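Local coordinates for putative periplasmic or exported protein (Salmonella enterica subsp. enterica serovar Typhimurium, PDB 4GQZ) that probably binds copper in the periplasm and so contributes to copper resistance, at residues Y38-T43 with L47-G52. Numbering follows the deposited sequence.
Sequences YSASIT and LKLSDG
Ser39 and Ser41 pair with Ser50 and Lys48 as the hydrogen-bonded positions of an antiparallel ladder, which joins the two central strands of a small four-stranded sheet. Four backbone bonds hold it: two link Ser39 with Ser50, and two link Ser41 with Lys48. Among them Lys48 N to Ser41 O, at 2.8 Å, is nearly straight, with an N-H...O angle of 170°. Between these pairs, the CA-H of Ala40 points at Lys48 O (CA to O 3.2 Å).

The two faces differ in character. On one, Leu49 CD2 packs against Ala40 CB at 3.6 Å, while Leu47 CD2 leans across to strand 39-42 and lies 3.3 Å from Ser41 O; helix 20-28 touches Leu47 and Ile42, and Phe9 touches Leu49. The other face, with Ser39, Ser41, Lys48 and Ser50, is polar. Ser39 OG, set between its backbone N and carbonyl carbon (chi1 80°), comes within 3.3 Å of Ser50 CB and bonds a water that donates weakly to Lys48 O. Just beyond the strand, the extended Lys48 chain crosses Thr43 at about a right angle, CE meeting CG2 at 3.6 Å, while Thr43 OG1 accepts from the backbone amides of Thr45 and Glu46. Such two-faced pairing typifies an amphipathic beta hairpin with helices against its apolar side.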
ATOM      1  N   TYR B  38      20.074   3.421   9.436  1.00 30.32           N
ATOM      2  CA  TYR B  38      19.709   4.087   8.184  1.00 28.22           C
ATOM      3  C   TYR B  38      18.651   5.120   8.548  1.00 27.39           C
ATOM      4  O   TYR B  38      18.091   5.068   9.647  1.00 26.23           O
ATOM      5  CB  TYR B  38      19.128   3.075   7.180  1.00 26.95           C
ATOM      6  CG  TYR B  38      17.981   2.294   7.768  1.00 25.45           C
ATOM      7  CD1 TYR B  38      18.217   1.188   8.565  1.00 27.72           C
ATOM      8  CD2 TYR B  38      16.662   2.680   7.551  1.00 26.72           C
ATOM      9  CE1 TYR B  38      17.189   0.487   9.140  1.00 30.22           C
ATOM     10  CE2 TYR B  38      15.620   1.980   8.118  1.00 27.48           C
ATOM     11  CZ  TYR B  38      15.892   0.884   8.915  1.00 30.22           C
ATOM     12  OH  TYR B  38      14.869   0.169   9.494  1.00 28.47           O
ATOM     13  N   SER B  39      18.381   6.059   7.643  1.00 26.20           N
ATOM     14  CA  SER B  39      17.327   7.039   7.878  1.00 25.74           C
ATOM     15  C   SER B  39      16.012   6.632   7.195  1.00 23.38           C
ATOM     16  O   SER B  39      16.008   6.023   6.121  1.00 20.74           O
ATOM     17  CB  SER B  39      17.753   8.424   7.407  1.00 27.96           C
ATOM     18  OG  SER B  39      17.602   8.546   6.008  1.00 33.17           O
ATOM     19  N   ALA B  40      14.899   6.967   7.839  1.00 21.87           N
ATOM     20  CA  ALA B  40      13.577   6.672   7.311  1.00 21.64           C
ATOM     21  C   ALA B  40      12.602   7.728   7.796  1.00 21.34           C
ATOM     22  O   ALA B  40      12.469   7.971   9.009  1.00 20.96           O
ATOM     23  CB  ALA B  40      13.125   5.288   7.769  1.00 21.89           C
ATOM     24  N   SER B  41      11.922   8.364   6.852  1.00 19.91           N
ATOM     25  CA  SER B  41      10.879   9.301   7.198  1.00 21.66           C
ATOM     26  C   SER B  41       9.670   9.003   6.324  1.00 21.56           C
ATOM     27  O   SER B  41       9.793   8.349   5.277  1.00 20.49           O
ATOM     28  CB  SER B  41      11.366  10.734   7.006  1.00 22.58           C
ATOM     29  OG  SER B  41      11.836  10.915   5.691  1.00 25.50           O
ATOM     30  N   ILE B  42       8.502   9.478   6.734  1.00 18.06           N
ATOM     31  CA  ILE B  42       7.294   9.148   5.999  1.00 17.43           C
ATOM     32  C   ILE B  42       6.440  10.377   5.739  1.00 18.79           C
ATOM     33  O   ILE B  42       6.285  11.227   6.613  1.00 19.81           O
ATOM     34  CB  ILE B  42       6.498   8.022   6.718  1.00 17.41           C
ATOM     35  CG1 ILE B  42       5.285   7.581   5.890  1.00 18.90           C
ATOM     36  CG2 ILE B  42       6.118   8.417   8.143  1.00 17.99           C
ATOM     37  CD1 ILE B  42       4.646   6.298   6.399  1.00 19.39           C
ATOM     38  N   THR B  43       5.932  10.488   4.518  1.00 17.20           N
ATOM     39  CA  THR B  43       5.057  11.587   4.135  1.00 20.02           C
ATOM     40  C   THR B  43       3.694  11.009   3.849  1.00 18.32           C
ATOM     41  O   THR B  43       3.477   9.816   4.019  1.00 16.75           O
ATOM     42  CB  THR B  43       5.546  12.298   2.866  1.00 20.20           C
ATOM     43  OG1 THR B  43       5.197  11.529   1.705  1.00 20.21           O
ATOM     44  CG2 THR B  43       7.052  12.482   2.906  1.00 23.36           C
ATOM     45  N   LEU B  47       7.340   6.581   1.652  1.00 17.70           N
ATOM     46  CA  LEU B  47       8.318   6.252   2.676  1.00 18.57           C
ATOM     47  C   LEU B  47       9.688   6.560   2.055  1.00 19.47           C
ATOM     48  O   LEU B  47       9.993   6.061   0.973  1.00 18.18           O
ATOM     49  CB  LEU B  47       8.221   4.765   2.986  1.00 19.54           C
ATOM     50  CG  LEU B  47       8.749   4.132   4.271  1.00 23.08           C
ATOM     51  CD1 LEU B  47       9.493   2.851   3.947  1.00 20.53           C
ATOM     52  CD2 LEU B  47       9.551   5.089   5.159  1.00 20.45           C
ATOM     53  N   LYS B  48      10.496   7.402   2.697  1.00 19.64           N
ATOM     54  CA  LYS B  48      11.830   7.739   2.162  1.00 20.88           C
ATOM     55  C   LYS B  48      12.907   7.045   2.967  1.00 21.62           C
ATOM     56  O   LYS B  48      12.942   7.154   4.193  1.00 20.14           O
ATOM     57  CB  LYS B  48      12.091   9.245   2.205  1.00 21.62           C
ATOM     58  CG  LYS B  48      11.068  10.112   1.499  1.00 25.04           C
ATOM     59  CD  LYS B  48      11.356  11.590   1.825  1.00 30.19           C
ATOM     60  CE  LYS B  48      10.249  12.524   1.343  1.00 33.63           C
ATOM     61  NZ  LYS B  48      10.364  13.874   1.985  1.00 35.34           N
ATOM     62  N   LEU B  49      13.807   6.350   2.280  1.00 19.81           N
ATOM     63  CA  LEU B  49      14.841   5.589   2.970  1.00 21.66           C
ATOM     64  C   LEU B  49      16.203   6.001   2.458  1.00 21.54           C
ATOM     65  O   LEU B  49      16.362   6.304   1.276  1.00 21.20           O
ATOM     66  CB  LEU B  49      14.664   4.089   2.738  1.00 20.83           C
ATOM     67  CG  LEU B  49      13.353   3.433   3.167  1.00 20.79           C
ATOM     68  CD1 LEU B  49      13.225   2.022   2.549  1.00 22.75           C
ATOM     69  CD2 LEU B  49      13.270   3.380   4.669  1.00 20.53           C
ATOM     70  N   SER B  50      17.189   6.000   3.354  1.00 23.40           N
ATOM     71  CA  SER B  50      18.556   6.320   2.956  1.00 25.88           C
ATOM     72  C   SER B  50      19.626   5.609   3.791  1.00 29.25           C
ATOM     73  O   SER B  50      19.456   5.409   4.997  1.00 27.31           O
ATOM     74  CB  SER B  50      18.774   7.831   2.958  1.00 28.30           C
ATOM     75  OG  SER B  50      19.996   8.154   2.303  1.00 31.69           O
ATOM     76  N   ASP B  51      20.724   5.245   3.121  1.00 30.08           N
ATOM     77  CA  ASP B  51      21.872   4.552   3.713  1.00 34.36           C
ATOM     78  C   ASP B  51      23.014   5.556   3.838  1.00 35.13           C
ATOM     79  O   ASP B  51      24.027   5.309   4.497  1.00 38.62           O
ATOM     80  CB  ASP B  51      22.309   3.404   2.775  1.00 35.39           C
ATOM     81  CG  ASP B  51      23.130   2.328   3.484  1.00 39.86           C
ATOM     82  OD1 ASP B  51      23.831   2.650   4.472  1.00 45.49           O
ATOM     83  OD2 ASP B  51      23.075   1.154   3.044  1.00 40.22           O
ATOM     84  N   GLY B  52      22.839   6.697   3.192  1.00 33.88           N
ATOM     85  CA  GLY B  52      23.884   7.696   3.106  1.00 36.62           C
ATOM     86  C   GLY B  52      23.302   8.897   2.404  1.00 36.06           C
ATOM     87  O   GLY B  52      22.203   9.334   2.751  1.00 35.82           O
TER
HETATM   88  O   HOH W   1      15.307   9.081   4.551  1.00 25.67           O